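Local coordinates for putative O-GlcNAcase nagJ (Clostridium perfringens, PDB 6PV5), which probably acts as a hexosaminidase of glycoside hydrolase family 84, this chain being the N-terminal part of a longer protein and including its catalytic barrel, at residues A190-F195 with I435-R440; E232-P237 with K282-K287. All coordinates share one frame; numbering follows the deposited sequence.

Contact 1 of 2, residues A190-F195 with I435-R440; sequences AVVEGF and IVNPMR. With EDO (1,2-ethanediol), chain E.
The seam that closes the (beta/alpha)8 barrel runs between Ala190-Val192 of its first strand and Ile435-Val436 of its eighth, and the loops leaving both strands pack on at the C-terminal end. The pairing is parallel: Val436 N donates to Ala190 O at 3.0 Å, nearly straight at 172° although the donor sits above the carbonyl plane, and Val192 N returns a bond to Val436 O at 2.9 Å. Ala190 and Ile435 share one face of the sheet, Val191 and Val436 the other. Val192 sets CG1 between its backbone N and carbonyl carbon (chi1 55°), which brings that methyl to 3.6 Å from Ile435 CG2.

Beyond the strands Asn437 sets its amide alongside Gly194, OD1 taking a weak bond from Gly194 N at 3.1 Å and ND2 giving a long, weak one to Gly194 O. Phe195 then lies with one face on the backbone of Arg440, whose CA stands 3.6 Å from the ring centroid and 9° off its normal, a CH-pi contact. The arginine tail runs on to Glu412, with a weak bond from NE to a 1,2-ethanediol, probably from the crystallisation liquor.

The side chain of Asn437 is about 9 Å from that of Asp305, the predicted proton donor; the bond from Asn437 ND2 to Asn404 OD1, with the two weak ones to Gly194, is consistent with a settled orientation of this buried amide.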
loop_
_atom_site.group_PDB
_atom_site.type_symbol
_atom_site.label_atom_id
_atom_site.label_comp_id
_atom_site.label_asym_id
_atom_site.label_seq_id
_atom_site.Cartn_x
_atom_site.Cartn_y
_atom_site.Cartn_z
ATOM N N ALA A 190 -6.858 2.194 -1.282
ATOM C CA ALA A 190 -6.877 2.791 0.040
ATOM C C ALA A 190 -5.775 2.191 0.913
ATOM O O ALA A 190 -5.213 1.130 0.624
ATOM C CB ALA A 190 -8.217 2.527 0.686
ATOM N N VAL A 191 -5.520 2.884 2.021
ATOM C CA VAL A 191 -4.807 2.337 3.157
ATOM C C VAL A 191 -5.762 2.445 4.332
ATOM O O VAL A 191 -6.416 3.472 4.472
ATOM C CB VAL A 191 -3.491 3.111 3.389
ATOM C CG1 VAL A 191 -2.742 2.671 4.641
ATOM C CG2 VAL A 191 -2.589 3.049 2.170
ATOM N N VAL A 192 -5.867 1.378 5.139
ATOM C CA VAL A 192 -6.634 1.429 6.376
ATOM C C VAL A 192 -5.643 1.429 7.536
ATOM O O VAL A 192 -4.710 0.639 7.547
ATOM C CB VAL A 192 -7.660 0.280 6.511
ATOM C CG1 VAL A 192 -7.021 -1.113 6.364
ATOM C CG2 VAL A 192 -8.470 0.397 7.813
ATOM N N GLU A 193 -5.843 2.324 8.505
ATOM C CA GLU A 193 -5.159 2.194 9.781
ATOM C C GLU A 193 -5.831 1.103 10.612
ATOM O O GLU A 193 -6.566 1.385 11.552
ATOM C CB GLU A 193 -5.087 3.546 10.497
ATOM C CG GLU A 193 -4.087 3.546 11.648
ATOM C CD GLU A 193 -3.700 4.878 12.286
ATOM O OE1 GLU A 193 -3.395 4.869 13.479
ATOM O OE2 GLU A 193 -3.673 5.907 11.581
ATOM N N GLY A 194 -5.545 -0.161 10.293
ATOM C CA GLY A 194 -6.266 -1.242 10.936
ATOM C C GLY A 194 -5.389 -2.198 11.745
ATOM O O GLY A 194 -5.836 -3.289 12.064
ATOM N N PHE A 195 -4.168 -1.798 12.124
ATOM C CA PHE A 195 -3.337 -2.651 12.970
ATOM C C PHE A 195 -3.676 -2.425 14.443
ATOM O O PHE A 195 -4.103 -1.325 14.812
ATOM C CB PHE A 195 -1.853 -2.306 12.789
ATOM C CG PHE A 195 -1.594 -0.827 12.720
ATOM C CD1 PHE A 195 -1.499 -0.073 13.882
ATOM C CD2 PHE A 195 -1.517 -0.185 11.496
ATOM C CE1 PHE A 195 -1.289 1.292 13.824
ATOM C CE2 PHE A 195 -1.325 1.185 11.442
ATOM C CZ PHE A 195 -1.232 1.918 12.606
ATOM N N ILE A 435 -7.404 -2.421 -0.524
ATOM C CA ILE A 435 -7.138 -1.736 0.729
ATOM C C ILE A 435 -5.956 -2.403 1.434
ATOM O O ILE A 435 -6.001 -3.593 1.752
ATOM C CB ILE A 435 -8.392 -1.770 1.616
ATOM C CG1 ILE A 435 -9.614 -1.200 0.890
ATOM C CG2 ILE A 435 -8.144 -1.072 2.944
ATOM C CD1 ILE A 435 -10.885 -1.934 1.234
ATOM N N VAL A 436 -4.903 -1.617 1.675
ATOM C CA VAL A 436 -3.695 -2.085 2.347
ATOM C C VAL A 436 -3.792 -1.812 3.841
ATOM O O VAL A 436 -4.110 -0.698 4.247
ATOM C CB VAL A 436 -2.451 -1.394 1.782
ATOM C CG1 VAL A 436 -1.200 -1.786 2.571
ATOM C CG2 VAL A 436 -2.305 -1.695 0.303
ATOM N N ASN A 437 -3.589 -2.864 4.636
ATOM C CA ASN A 437 -3.455 -2.744 6.076
ATOM C C ASN A 437 -1.957 -2.738 6.406
ATOM O O ASN A 437 -1.262 -3.724 6.167
ATOM C CB ASN A 437 -4.185 -3.872 6.802
ATOM C CG ASN A 437 -4.385 -3.603 8.281
ATOM O OD1 ASN A 437 -4.225 -2.470 8.736
ATOM N ND2 ASN A 437 -4.710 -4.632 9.045
ATOM N N PRO A 438 -1.398 -1.597 6.862
ATOM C CA PRO A 438 0.052 -1.462 7.027
ATOM C C PRO A 438 0.458 -1.838 8.449
ATOM O O PRO A 438 -0.375 -2.250 9.258
ATOM C CB PRO A 438 0.240 0.042 6.728
ATOM C CG PRO A 438 -1.008 0.673 7.376
ATOM C CD PRO A 438 -2.118 -0.337 7.148
ATOM N N MET A 439 1.758 -1.692 8.737
ATOM C CA MET A 439 2.317 -1.916 10.060
ATOM C C MET A 439 2.100 -0.672 10.921
ATOM O O MET A 439 2.007 0.439 10.389
ATOM C CB MET A 439 3.836 -2.131 9.951
ATOM C CG MET A 439 4.221 -3.424 9.244
ATOM S SD MET A 439 6.021 -3.720 9.276
ATOM C CE MET A 439 6.538 -2.544 8.036
ATOM N N ARG A 440 2.158 -0.852 12.246
ATOM C CA ARG A 440 2.120 0.303 13.132
ATOM C C ARG A 440 3.323 1.209 12.874
ATOM O O ARG A 440 3.300 2.372 13.277
ATOM C CB ARG A 440 1.998 -0.124 14.597
ATOM C CG ARG A 440 3.292 -0.591 15.249
ATOM C CD ARG A 440 3.045 -0.700 16.752
ATOM N NE ARG A 440 4.256 -0.910 17.539
ATOM C CZ ARG A 440 4.750 -2.111 17.855
ATOM N NH1 ARG A 440 4.131 -3.214 17.456
ATOM N NH2 ARG A 440 5.867 -2.202 18.560
HETATM C C1 EDO E . 5.737 2.072 19.745
HETATM O O1 EDO E . 5.566 0.913 20.549
HETATM C C2 EDO E . 6.301 1.793 18.398
HETATM O O2 EDO E . 5.471 2.173 17.299
#

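Contact 2 of 2, residues E232-P237 with K282-K287; sequences EKWREP and KALINK
Lys287 sends CG anti to its backbone N (chi1 -174°) and then bends at chi2 and chi4, a course that carries NZ round to the carbonyls of the 232-237 loop. There the ammonium donates to Trp234 O at 2.9 Å and to Glu236 O at 2.7 Å. In both bonds the nitrogen stands above the carbonyl plane, 50° out of it at Trp234 and 35° at Glu236, so neither lies on a lone pair. Tyr229 O is a further acceptor for NZ, and the gathered carbonyl oxygens would be expected to stabilise the positive charge. The aliphatic part of the chain is used as well, with CD 4.0 Å from Pro237 CA.

Lys233-Glu236 form a type I beta turn, closed by Glu236 N to Lys233 O. Helix 274-294 packs against the turn, so on the outside of this (beta/alpha)8 barrel the contact joins the loop after the second barrel strand to the helix that follows the third.

Trp234 points the rim of its indole at the helix: CZ3 lies 3.8 Å from Leu284 CB, with Leu284 CA at the ring edge and in its plane. Arg235 CG lies over one indole face near its rim, and the tilted guanidinium continues past the edge, with Trp234 CZ2 3.4 Å above the guanidinium plane. Arg235 CG also meets Ala283 CB at 3.7 Å. Asp269 binds both Trp234 NE1 and Arg235 NH1, which ties the indole and the guanidinium to the same carboxylate; Asp280 pairs with Arg235 NE. Between the two backbones, one water donates to Arg235 O at 2.6 Å and to Ala283 O, and accepts from Asn286 ND2.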
loop_
_atom_site.group_PDB
_atom_site.type_symbol
_atom_site.label_atom_id
_atom_site.label_comp_id
_atom_site.label_asym_id
_atom_site.label_seq_id
_atom_site.Cartn_x
_atom_site.Cartn_y
_atom_site.Cartn_z
ATOM N N GLU A 232 -15.614 2.398 21.343
ATOM C CA GLU A 232 -16.183 2.313 22.683
ATOM C C GLU A 232 -17.176 3.457 22.887
ATOM O O GLU A 232 -18.259 3.258 23.433
ATOM C CB GLU A 232 -15.118 2.407 23.777
ATOM C CG GLU A 232 -14.547 1.066 24.204
ATOM C CD GLU A 232 -13.233 0.687 23.534
ATOM O OE1 GLU A 232 -12.905 1.272 22.470
ATOM O OE2 GLU A 232 -12.537 -0.196 24.081
ATOM N N LYS A 233 -16.786 4.651 22.434
ATOM C CA LYS A 233 -17.619 5.834 22.552
ATOM C C LYS A 233 -18.143 6.252 21.180
ATOM O O LYS A 233 -18.091 7.433 20.846
ATOM C CB LYS A 233 -16.760 6.992 23.065
ATOM C CG LYS A 233 -16.130 6.814 24.439
ATOM C CD LYS A 233 -15.438 8.084 24.910
ATOM C CE LYS A 233 -14.515 7.863 26.089
ATOM N NZ LYS A 233 -15.257 7.589 27.343
ATOM N N TRP A 234 -18.630 5.299 20.370
ATOM C CA TRP A 234 -19.066 5.630 19.014
ATOM C C TRP A 234 -20.234 6.615 19.010
ATOM O O TRP A 234 -20.395 7.361 18.051
ATOM C CB TRP A 234 -19.429 4.388 18.197
ATOM C CG TRP A 234 -20.564 3.602 18.765
ATOM C CD1 TRP A 234 -20.479 2.621 19.707
ATOM C CD2 TRP A 234 -21.962 3.717 18.430
ATOM N NE1 TRP A 234 -21.719 2.101 19.966
ATOM C CE2 TRP A 234 -22.650 2.752 19.193
ATOM C CE3 TRP A 234 -22.696 4.535 17.563
ATOM C CZ2 TRP A 234 -24.033 2.587 19.126
ATOM C CZ3 TRP A 234 -24.063 4.357 17.479
ATOM C CH2 TRP A 234 -24.722 3.403 18.258
ATOM N N ARG A 235 -21.058 6.588 20.060
ATOM C CA ARG A 235 -22.202 7.486 20.136
ATOM C C ARG A 235 -21.758 8.937 20.325
ATOM O O ARG A 235 -22.448 9.849 19.877
ATOM C CB ARG A 235 -23.134 7.062 21.271
ATOM C CG ARG A 235 -23.838 5.741 21.019
ATOM C CD ARG A 235 -24.311 5.255 22.369
ATOM N NE ARG A 235 -24.966 3.954 22.325
ATOM C CZ ARG A 235 -24.355 2.791 22.524
ATOM N NH1 ARG A 235 -23.056 2.753 22.777
ATOM N NH2 ARG A 235 -25.048 1.667 22.476
ATOM N N GLU A 236 -20.592 9.141 20.959
ATOM C CA GLU A 236 -20.187 10.458 21.428
ATOM C C GLU A 236 -19.469 11.228 20.324
ATOM O O GLU A 236 -18.604 10.696 19.636
ATOM C CB GLU A 236 -19.337 10.354 22.694
ATOM C CG GLU A 236 -19.959 9.494 23.782
ATOM C CD GLU A 236 -19.178 9.430 25.091
ATOM O OE1 GLU A 236 -18.314 10.328 25.327
ATOM O OE2 GLU A 236 -19.419 8.478 25.877
ATOM N N PRO A 237 -19.810 12.518 20.112
ATOM C CA PRO A 237 -19.096 13.348 19.139
ATOM C C PRO A 237 -17.656 13.592 19.588
ATOM O O PRO A 237 -17.325 13.346 20.748
ATOM C CB PRO A 237 -19.910 14.654 19.139
ATOM C CG PRO A 237 -20.588 14.680 20.492
ATOM C CD PRO A 237 -20.913 13.229 20.776
ATOM N N LYS A 282 -30.539 6.596 16.400
ATOM C CA LYS A 282 -30.514 8.059 16.392
ATOM C C LYS A 282 -29.111 8.546 16.758
ATOM O O LYS A 282 -28.564 9.452 16.123
ATOM C CB LYS A 282 -31.606 8.629 17.310
ATOM N N ALA A 283 -28.520 7.898 17.770
ATOM C CA ALA A 283 -27.129 8.123 18.145
ATOM C C ALA A 283 -26.230 8.047 16.908
ATOM O O ALA A 283 -25.440 8.963 16.662
ATOM C CB ALA A 283 -26.726 7.132 19.210
ATOM N N LEU A 284 -26.418 6.987 16.101
ATOM C CA LEU A 284 -25.599 6.732 14.927
ATOM C C LEU A 284 -25.757 7.868 13.923
ATOM O O LEU A 284 -24.764 8.396 13.408
ATOM C CB LEU A 284 -25.980 5.375 14.319
ATOM C CG LEU A 284 -25.282 4.973 13.014
ATOM C CD1 LEU A 284 -23.763 4.960 13.162
ATOM C CD2 LEU A 284 -25.776 3.602 12.561
ATOM N N ILE A 285 -27.015 8.255 13.670
ATOM C CA ILE A 285 -27.277 9.334 12.731
ATOM C C ILE A 285 -26.585 10.599 13.231
ATOM O O ILE A 285 -25.938 11.301 12.457
ATOM C CB ILE A 285 -28.801 9.528 12.558
ATOM C CG1 ILE A 285 -29.406 8.376 11.752
ATOM C CG2 ILE A 285 -29.128 10.899 11.957
ATOM C CD1 ILE A 285 -29.017 8.378 10.284
ATOM N N ASN A 286 -26.752 10.887 14.526
ATOM C CA ASN A 286 -26.174 12.092 15.112
ATOM C C ASN A 286 -24.659 12.112 14.901
ATOM O O ASN A 286 -24.133 13.046 14.294
ATOM C CB ASN A 286 -26.534 12.274 16.589
ATOM C CG ASN A 286 -26.071 13.609 17.151
ATOM O OD1 ASN A 286 -26.229 14.661 16.520
ATOM N ND2 ASN A 286 -25.499 13.583 18.344
ATOM N N LYS A 287 -23.967 11.072 15.395
ATOM C CA LYS A 287 -22.520 10.965 15.235
ATOM C C LYS A 287 -22.126 11.249 13.791
ATOM O O LYS A 287 -21.229 12.048 13.514
ATOM C CB LYS A 287 -22.035 9.582 15.681
ATOM C CG LYS A 287 -20.520 9.411 15.680
ATOM C CD LYS A 287 -19.764 10.557 16.328
ATOM C CE LYS A 287 -18.302 10.232 16.557
ATOM N NZ LYS A 287 -18.157 9.070 17.466
HETATM O O HOH W 1 -24.692 10.530 18.679
#

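Overall arrangement
Both contacts belong to the same beta-N-acetylglucosaminidase barrel, and contact 2 is nested along the chain within the long stretch between the two segments of contact 1. Their centres are 24 Å apart and their nearest atoms about 12 Å, so they do not touch. Contact 1 is buried, with its centre about 8 Å from that of the chain; contact 2 is partly buried and its centre sits about 30 Å from the chain centre. Contact 1 alone approaches the predicted catalytic site. There the side chain of Asn437 also lies about 4 Å from a second 1,2-ethanediol, probably from the crystallisation liquor though it may mark a pocket, whereas contact 2 lies away from the annotated site.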